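Local coordinates for Ice-binding protein (Colwellia, PDB 3WP9) that binds to the surface of ice crystals, inhibits their growth and suppresses ice recrystallization, at residues A[101-106]-A[121-126]; A[111-116]-A[137-142]; A[163-168]-A[181-186]. All blocks are in the same frame, centred on the assembly; numbering follows the deposited sequence.

Contact 1 (A[101-106]-A[121-126])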
loop_
_atom_site.group_PDB
_atom_site.type_symbol
_atom_site.label_atom_id
_atom_site.label_comp_id
_atom_site.label_asym_id
_atom_site.label_seq_id
_atom_site.Cartn_x
_atom_site.Cartn_y
_atom_site.Cartn_z
ATOM N N THR A 101 -6.891 16.625 13.871
ATOM C CA THR A 101 -6.520 15.729 15.000
ATOM C C THR A 101 -6.577 14.207 14.620
ATOM O O THR A 101 -6.933 13.353 15.450
ATOM C CB THR A 101 -7.312 15.970 16.322
ATOM O OG1 THR A 101 -8.674 15.602 16.118
ATOM C CG2 THR A 101 -7.254 17.418 16.788
ATOM N N GLY A 102 -6.212 13.940 13.380
ATOM C CA GLY A 102 -6.083 12.587 12.806
ATOM C C GLY A 102 -7.290 12.136 11.985
ATOM O O GLY A 102 -7.214 11.087 11.399
ATOM N N GLU A 103 -8.374 12.895 11.972
ATOM C CA GLU A 103 -9.555 12.534 11.081
ATOM C C GLU A 103 -9.367 13.325 9.786
ATOM O O GLU A 103 -9.404 14.575 9.812
ATOM C CB GLU A 103 -10.882 12.861 11.778
ATOM C CG GLU A 103 -12.062 12.732 10.798
ATOM C CD GLU A 103 -12.220 11.307 10.322
ATOM O OE1 GLU A 103 -12.316 10.457 11.243
ATOM O OE2 GLU A 103 -12.293 11.078 9.053
ATOM N N ILE A 104 -9.169 12.656 8.642
ATOM C CA ILE A 104 -8.932 13.361 7.408
ATOM C C ILE A 104 -10.127 13.249 6.469
ATOM O O ILE A 104 -10.101 13.824 5.392
ATOM C CB ILE A 104 -7.642 12.922 6.691
ATOM C CG1 ILE A 104 -7.539 11.400 6.400
ATOM C CG2 ILE A 104 -6.424 13.238 7.587
ATOM C CD1 ILE A 104 -6.402 10.963 5.461
ATOM N N GLY A 105 -11.114 12.467 6.888
ATOM C CA GLY A 105 -12.345 12.415 6.052
ATOM C C GLY A 105 -12.861 13.841 5.917
ATOM O O GLY A 105 -12.803 14.621 6.875
ATOM N N GLY A 106 -13.370 14.217 4.748
ATOM C CA GLY A 106 -14.020 15.529 4.656
ATOM C C GLY A 106 -13.052 16.661 4.401
ATOM O O GLY A 106 -13.405 17.815 4.603
ATOM N N ASN A 121 -7.650 8.360 10.799
ATOM C CA ASN A 121 -8.895 7.712 10.348
ATOM C C ASN A 121 -9.422 8.404 9.126
ATOM O O ASN A 121 -9.469 9.618 9.024
ATOM C CB ASN A 121 -9.945 7.798 11.415
ATOM C CG ASN A 121 -9.554 7.034 12.630
ATOM O OD1 ASN A 121 -9.423 5.839 12.582
ATOM N ND2 ASN A 121 -9.331 7.737 13.743
ATOM N N ILE A 122 -9.847 7.584 8.219
ATOM C CA ILE A 122 -10.624 8.095 7.054
ATOM C C ILE A 122 -12.123 7.687 7.254
ATOM O O ILE A 122 -12.512 6.581 6.822
ATOM C CB ILE A 122 -10.090 7.475 5.765
ATOM C CG1 ILE A 122 -8.637 7.903 5.440
ATOM C CG2 ILE A 122 -10.892 8.014 4.598
ATOM C CD1 ILE A 122 -7.932 7.040 4.460
ATOM N N SER A 123 -12.899 8.508 7.976
ATOM C CA SER A 123 -14.231 8.121 8.431
ATOM C C SER A 123 -15.249 8.597 7.391
ATOM O O SER A 123 -16.387 8.152 7.501
ATOM C CB SER A 123 -14.638 8.750 9.774
ATOM O OG SER A 123 -13.687 8.377 10.790
ATOM N N THR A 124 -14.883 9.497 6.481
ATOM C CA THR A 124 -15.755 9.895 5.322
ATOM C C THR A 124 -14.804 10.144 4.131
ATOM O O THR A 124 -13.564 10.037 4.286
ATOM C CB THR A 124 -16.638 11.140 5.651
ATOM O OG1 THR A 124 -15.757 12.278 5.958
ATOM C CG2 THR A 124 -17.589 10.916 6.764
ATOM N N ASP A 125 -15.276 10.360 2.898
ATOM C CA ASP A 125 -14.356 10.368 1.806
ATOM C C ASP A 125 -13.324 11.501 1.943
ATOM O O ASP A 125 -13.665 12.579 2.425
ATOM C CB ASP A 125 -15.076 10.463 0.458
ATOM C CG ASP A 125 -15.937 9.277 0.201
ATOM O OD1 ASP A 125 -15.932 8.303 0.999
ATOM O OD2 ASP A 125 -16.711 9.347 -0.792
ATOM N N VAL A 126 -12.106 11.249 1.448
ATOM C CA VAL A 126 -11.055 12.259 1.550
ATOM C C VAL A 126 -10.492 12.431 0.150
ATOM O O VAL A 126 -10.359 11.478 -0.626
ATOM C CB VAL A 126 -9.894 11.765 2.495
ATOM C CG1 VAL A 126 -9.311 10.469 1.961
ATOM C CG2 VAL A 126 -8.772 12.831 2.515
HETATM O O HOH W 1 -14.804 12.391 8.591
HETATM O O HOH W 2 -11.530 10.100 13.629
#
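The carboxylate oxygen OE2 of Glu103 takes two backbone N-H groups, one from each side of the contact. Ser123 N donates to OE2 at 2.9 Å and nearly straight (163° at the hydrogen), on the syn lone pair, whereas Gly105 N of the acid's own segment reaches OE2 at 2.8 Å on the anti side, more bent. The second oxygen is held too: Ser123 OG gives its proton to Glu103 OE1 at 2.5 Å, coming from the syn side and somewhat out of the carboxylate plane. Backbone and hydroxyl of one serine thus grip both oxygens, which fixes the rotation of the carboxylate. The side chain gets there because CG stands anti to the backbone N and the chain folds at chi2 (64°), bringing its end to Ser123. Two waters add to this acid, one linking OE2, weakly, to Thr124 OG1, the other donating to OE1. Alongside the acid, Asn121 N bonds to Gly102 O at 2.8 Å and Ile104 N to Asn121 O at 3.1 Å, a single bridge pairing Glu103 with Asn121. Gly106 N bonds to Asp125 O at 2.9 Å, from above the carbonyl plane. On the buried side Ile104 CD1 lies 3.8 Å from Ile122 CG1. Loop 101-106, between strands 96-97 and 108-109, is thus fastened by carboxylate and isoleucine pair to edge strand 120-122 of a parallel beta-helix sheet. Ile122 bonds through its backbone to Asn145 of strand 144-146 and to Ala147 just after it, while Ile104 and Ile122 both pack on Trp165 of strand 163-167.

Contact 2 (A[111-116]-A[137-142])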
loop_
_atom_site.group_PDB
_atom_site.type_symbol
_atom_site.label_atom_id
_atom_site.label_comp_id
_atom_site.label_asym_id
_atom_site.label_seq_id
_atom_site.Cartn_x
_atom_site.Cartn_y
_atom_site.Cartn_z
ATOM N N PRO A 111 -0.741 18.845 -2.157
ATOM C CA PRO A 111 0.563 18.130 -2.147
ATOM C C PRO A 111 1.391 18.643 -0.975
ATOM O O PRO A 111 1.292 19.823 -0.592
ATOM C CB PRO A 111 1.157 18.460 -3.500
ATOM C CG PRO A 111 -0.062 18.795 -4.357
ATOM C CD PRO A 111 -0.878 19.588 -3.414
ATOM N N GLY A 112 2.145 17.780 -0.344
ATOM C CA GLY A 112 2.843 18.196 0.868
ATOM C C GLY A 112 3.217 17.015 1.717
ATOM O O GLY A 112 2.840 15.860 1.404
ATOM N N VAL A 113 3.948 17.312 2.783
ATOM C CA VAL A 113 4.263 16.338 3.836
ATOM C C VAL A 113 3.335 16.555 5.004
ATOM O O VAL A 113 3.196 17.648 5.547
ATOM C CB VAL A 113 5.813 16.390 4.242
ATOM C CG1 VAL A 113 6.101 15.451 5.427
ATOM C CG2 VAL A 113 6.699 16.051 3.022
ATOM N N TYR A 114 2.595 15.503 5.392
ATOM C CA TYR A 114 1.654 15.569 6.481
ATOM C C TYR A 114 2.128 14.625 7.543
ATOM O O TYR A 114 2.498 13.486 7.241
ATOM C CB TYR A 114 0.250 15.127 5.990
ATOM C CG TYR A 114 -0.365 16.089 4.983
ATOM C CD1 TYR A 114 0.040 16.070 3.665
ATOM C CD2 TYR A 114 -1.389 16.967 5.360
ATOM C CE1 TYR A 114 -0.526 16.950 2.703
ATOM C CE2 TYR A 114 -1.968 17.854 4.404
ATOM C CZ TYR A 114 -1.504 17.832 3.105
ATOM O OH TYR A 114 -2.055 18.690 2.122
ATOM N N LYS A 115 2.028 15.062 8.766
ATOM C CA LYS A 115 2.493 14.249 9.874
ATOM C C LYS A 115 1.470 14.197 10.988
ATOM O O LYS A 115 0.885 15.223 11.393
ATOM C CB LYS A 115 3.834 14.824 10.388
ATOM C CG LYS A 115 4.320 14.094 11.644
ATOM C CD LYS A 115 5.628 14.647 12.191
ATOM C CE LYS A 115 6.753 14.348 11.214
ATOM N NZ LYS A 115 7.024 12.876 11.169
ATOM N N TRP A 116 1.284 12.991 11.547
ATOM C CA TRP A 116 0.415 12.813 12.669
ATOM C C TRP A 116 1.166 11.984 13.682
ATOM O O TRP A 116 1.760 10.956 13.319
ATOM C CB TRP A 116 -0.849 12.016 12.298
ATOM C CG TRP A 116 -1.800 12.808 11.408
ATOM C CD1 TRP A 116 -2.851 13.608 11.827
ATOM C CD2 TRP A 116 -1.780 12.851 10.003
ATOM N NE1 TRP A 116 -3.491 14.157 10.709
ATOM C CE2 TRP A 116 -2.865 13.692 9.588
ATOM C CE3 TRP A 116 -0.975 12.246 9.024
ATOM C CZ2 TRP A 116 -3.126 13.936 8.252
ATOM C CZ3 TRP A 116 -1.229 12.519 7.675
ATOM C CH2 TRP A 116 -2.312 13.359 7.312
ATOM N N ILE A 137 3.247 12.820 1.076
ATOM C CA ILE A 137 3.769 11.873 2.001
ATOM C C ILE A 137 3.041 12.003 3.336
ATOM O O ILE A 137 2.981 13.066 4.001
ATOM C CB ILE A 137 5.347 11.967 2.082
ATOM C CG1 ILE A 137 6.074 11.692 0.721
ATOM C CG2 ILE A 137 5.807 11.074 3.235
ATOM C CD1 ILE A 137 7.574 11.860 0.871
ATOM N N MET A 138 2.414 10.865 3.745
ATOM C CA MET A 138 1.617 10.811 4.926
ATOM C C MET A 138 2.376 10.036 6.009
ATOM O O MET A 138 2.527 8.855 5.924
ATOM C CB MET A 138 0.241 10.170 4.642
ATOM C CG MET A 138 -0.304 10.541 3.268
ATOM S SD MET A 138 -0.773 12.242 3.148
ATOM C CE MET A 138 -2.096 12.341 4.275
ATOM N N GLN A 139 2.754 10.743 7.053
ATOM C CA GLN A 139 3.647 10.180 8.097
ATOM C C GLN A 139 2.807 9.917 9.314
ATOM O O GLN A 139 2.430 10.844 10.035
ATOM C CB GLN A 139 4.760 11.186 8.452
ATOM C CG GLN A 139 5.619 11.401 7.275
ATOM C CD GLN A 139 6.581 12.546 7.507
ATOM O OE1 GLN A 139 6.366 13.389 8.372
ATOM N NE2 GLN A 139 7.660 12.539 6.787
ATOM N N ILE A 140 2.441 8.630 9.517
ATOM C CA ILE A 140 1.479 8.270 10.543
ATOM C C ILE A 140 2.154 7.402 11.635
ATOM O O ILE A 140 2.546 6.282 11.395
ATOM C CB ILE A 140 0.246 7.531 9.919
ATOM C CG1 ILE A 140 -0.444 8.488 8.944
ATOM C CG2 ILE A 140 -0.695 7.055 11.020
ATOM C CD1 ILE A 140 -1.282 7.697 7.942
ATOM N N SER A 141 2.209 7.943 12.838
ATOM C CA SER A 141 2.887 7.192 13.901
ATOM C C SER A 141 1.993 6.162 14.619
ATOM O O SER A 141 2.480 5.184 15.282
ATOM C CB SER A 141 3.649 8.149 14.825
ATOM O OG SER A 141 2.748 8.673 15.735
ATOM N N GLY A 142 0.669 6.310 14.435
ATOM C CA GLY A 142 -0.320 5.382 14.927
ATOM C C GLY A 142 -0.753 4.419 13.788
ATOM O O GLY A 142 0.027 4.035 12.887
#
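Trp116 and Met138 make the tight part of this contact: Met138 CE comes to 3.2 Å from Trp116 CH2, meeting the indole at its edge and near its plane. The methionine chain bends at chi2 and chi3 (-69° and -65°), turning the methyl back toward the neighbouring strand. Its sulfur makes a Met-aromatic contact with Tyr114, SD lying 4.8 Å from the ring centroid and oblique to it. Ile140 CG1 extends the same apolar face, 3.8 Å from Trp116 CE3. Tyr114 also stacks on His96, and Trp116 NE1 donates to Leu99 O, satisfying the buried indole nitrogen. The reverse face is looser. There Val113 CG1 packs 3.6 Å from Gln139 NE2, and partly exposed Lys115 folds its end over to make a weak bond from NZ to Gln139 OE1, 2.9 Å long. Gln139 NE2 itself is anchored to Ala88 O and Arg91 O. At the strand end, exposed Ser141 bonds from its N to Trp116 O. Between the two faces the strands run parallel, their axes 4.8 Å apart and 12° from aligned, with Tyr114 bonded through N to Ile137 O and through O to Gln139 N, both at 2.8 Å. The chemistry is therefore divided by face: sulfur, indole and aliphatic groups fill the interior, while on the reverse the buried amide is anchored mainly through NE2, the weak lysine bond to its OE1 being consistent with a modest contribution.

Contact 3 (A[163-168]-A[181-186])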
loop_
_atom_site.group_PDB
_atom_site.type_symbol
_atom_site.label_atom_id
_atom_site.label_comp_id
_atom_site.label_asym_id
_atom_site.label_seq_id
_atom_site.Cartn_x
_atom_site.Cartn_y
_atom_site.Cartn_z
ATOM N N ILE A 163 1.289 9.070 -3.857
ATOM C CA ILE A 163 0.797 9.289 -2.538
ATOM C C ILE A 163 1.407 8.142 -1.676
ATOM O O ILE A 163 1.244 6.928 -2.042
ATOM C CB ILE A 163 -0.744 9.129 -2.516
ATOM C CG1 ILE A 163 -1.411 10.249 -3.375
ATOM C CG2 ILE A 163 -1.215 9.148 -1.089
ATOM C CD1 ILE A 163 -2.921 10.123 -3.507
ATOM N N PHE A 164 2.142 8.549 -0.636
ATOM C CA PHE A 164 2.920 7.557 0.197
ATOM C C PHE A 164 2.407 7.591 1.572
ATOM O O PHE A 164 2.427 8.626 2.227
ATOM C CB PHE A 164 4.462 7.802 0.108
ATOM C CG PHE A 164 4.996 7.763 -1.305
ATOM C CD1 PHE A 164 5.442 6.578 -1.932
ATOM C CD2 PHE A 164 5.008 8.959 -2.048
ATOM C CE1 PHE A 164 5.913 6.551 -3.272
ATOM C CE2 PHE A 164 5.439 8.932 -3.369
ATOM C CZ PHE A 164 5.915 7.767 -3.985
ATOM N N TRP A 165 1.916 6.415 2.057
ATOM C CA TRP A 165 1.356 6.301 3.407
ATOM C C TRP A 165 2.369 5.508 4.205
ATOM O O TRP A 165 2.588 4.310 3.955
ATOM C CB TRP A 165 0.045 5.530 3.430
ATOM C CG TRP A 165 -1.064 6.107 2.492
ATOM C CD1 TRP A 165 -1.266 5.816 1.202
ATOM C CD2 TRP A 165 -2.103 6.956 2.919
ATOM N NE1 TRP A 165 -2.414 6.463 0.756
ATOM C CE2 TRP A 165 -2.935 7.171 1.800
ATOM C CE3 TRP A 165 -2.428 7.556 4.138
ATOM C CZ2 TRP A 165 -4.067 7.978 1.885
ATOM C CZ3 TRP A 165 -3.524 8.320 4.241
ATOM C CH2 TRP A 165 -4.349 8.543 3.092
ATOM N N GLN A 166 3.031 6.228 5.080
ATOM C CA GLN A 166 4.025 5.607 5.995
ATOM C C GLN A 166 3.331 5.417 7.346
ATOM O O GLN A 166 3.006 6.360 8.028
ATOM C CB GLN A 166 5.274 6.543 6.078
ATOM C CG GLN A 166 6.279 6.089 7.158
ATOM C CD GLN A 166 6.068 6.775 8.495
ATOM O OE1 GLN A 166 5.965 8.044 8.576
ATOM N NE2 GLN A 166 6.044 5.994 9.538
ATOM N N VAL A 167 3.096 4.144 7.704
ATOM C CA VAL A 167 2.236 3.830 8.853
ATOM C C VAL A 167 3.076 2.974 9.798
ATOM O O VAL A 167 3.500 1.859 9.503
ATOM C CB VAL A 167 0.984 3.045 8.392
ATOM C CG1 VAL A 167 0.072 2.793 9.578
ATOM C CG2 VAL A 167 0.243 3.847 7.236
ATOM N N ALA A 168 3.310 3.555 10.952
ATOM C CA ALA A 168 4.128 2.856 11.963
ATOM C C ALA A 168 3.374 1.769 12.712
ATOM O O ALA A 168 4.025 0.864 13.269
ATOM C CB ALA A 168 4.743 3.911 12.909
ATOM N N GLY A 181 -2.893 4.587 -3.223
ATOM C CA GLY A 181 -1.580 4.981 -2.799
ATOM C C GLY A 181 -0.655 3.851 -2.395
ATOM O O GLY A 181 -0.991 2.673 -2.482
ATOM N N ILE A 182 0.585 4.250 -2.024
ATOM C CA ILE A 182 1.601 3.290 -1.696
ATOM C C ILE A 182 1.557 3.143 -0.193
ATOM O O ILE A 182 1.818 4.061 0.528
ATOM C CB ILE A 182 3.004 3.800 -2.200
ATOM C CG1 ILE A 182 2.949 4.116 -3.751
ATOM C CG2 ILE A 182 4.123 2.812 -1.817
ATOM C CD1 ILE A 182 2.671 2.983 -4.669
ATOM N N VAL A 183 1.226 1.946 0.323
ATOM C CA VAL A 183 1.197 1.715 1.775
ATOM C C VAL A 183 2.484 1.030 2.196
ATOM O O VAL A 183 2.780 -0.119 1.764
ATOM C CB VAL A 183 0.010 0.854 2.178
ATOM C CG1 VAL A 183 -0.167 0.769 3.688
ATOM C CG2 VAL A 183 -1.272 1.469 1.586
ATOM N N LEU A 184 3.263 1.812 2.913
ATOM C CA LEU A 184 4.555 1.346 3.583
ATOM C C LEU A 184 4.213 1.142 5.034
ATOM O O LEU A 184 4.224 2.045 5.868
ATOM C CB LEU A 184 5.670 2.382 3.402
ATOM C CG LEU A 184 6.057 2.422 1.921
ATOM C CD1 LEU A 184 6.636 3.814 1.697
ATOM C CD2 LEU A 184 7.056 1.299 1.562
ATOM N N SER A 185 3.739 -0.063 5.357
ATOM C CA SER A 185 3.285 -0.345 6.740
ATOM C C SER A 185 4.403 -1.035 7.503
ATOM O O SER A 185 5.010 -1.962 6.972
ATOM C CB SER A 185 2.095 -1.353 6.725
ATOM O OG SER A 185 1.649 -1.561 8.052
ATOM N N LYS A 186 4.593 -0.617 8.718
ATOM C CA LYS A 186 5.616 -1.256 9.570
ATOM C C LYS A 186 5.149 -2.625 10.019
ATOM O O LYS A 186 5.972 -3.498 10.400
ATOM C CB LYS A 186 5.930 -0.346 10.755
ATOM C CG LYS A 186 7.003 -0.922 11.709
ATOM C CD LYS A 186 8.349 -0.233 11.607
ATOM C CE LYS A 186 9.039 -0.655 10.326
ATOM N NZ LYS A 186 10.556 -0.590 10.289
#
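Phe164 and Ile182 stand side by side because both first torsions, -57° and -55°, set CG and CG1 anti to their carbonyl carbons and send the two chains out the same way. Phe164 CD1 then lies 3.7 Å from Ile182 CB, an oblique approach to the ring. Trp165 has a similar first torsion on the reverse face, and its second, 88°, turns the indole so that its pyrrole edge lies along the other strand. Ile182 O meets that edge in the ring plane, 3.6 Å from Trp165 CD1, and Gly181 CA sits 3.9 Å from Trp165 NE1, which donates to Glu180 O. The backbones carry five bonds in parallel register, among them Ile182 N to Ile163 O at 2.8 Å; Trp165 is tied at both its N, to Ile182 O, and its O, to Leu184 N. At the far end Lys186 N donates to Val167 O at 2.8 Å, while its side chain leads away to a cation-pi contact with Tyr85 of helix 71-89. Phe164, Gln166, Ile182 and Leu184 share one face, with Gln166 and Leu184 touching that helix; Trp165, Val167, Val183 and Ser185 point to the other. Parallel strands in register, their axes 4.8 Å apart, together with the coil between them that carries strands 171-173 and 178-180, fit successive coils of the right-handed beta-helix that this protein forms.

Contacts 2 and 3 belong to one parallel sheet, where strands 136-140 and 163-167 are neighbours: Met138 N lies 2.7 Å from Phe164 O and Ile140 N 2.8 Å from Gln166 O, both probable hydrogen bonds, and the contact centres are about 9 Å apart. Contact 1, at strand 120-122 of another sheet of the beta-helix, meets them through interior side chains. Ile104 CG2 is 3.4 Å from Trp116 CZ2 of contact 2, and Ile104 CD1 is 4.0 Å from Trp165 CH2 of contact 3, although the centres of contacts 1 and 3 are about 16 Å apart. All three lie away from the ice-binding residues, which are assigned by similarity.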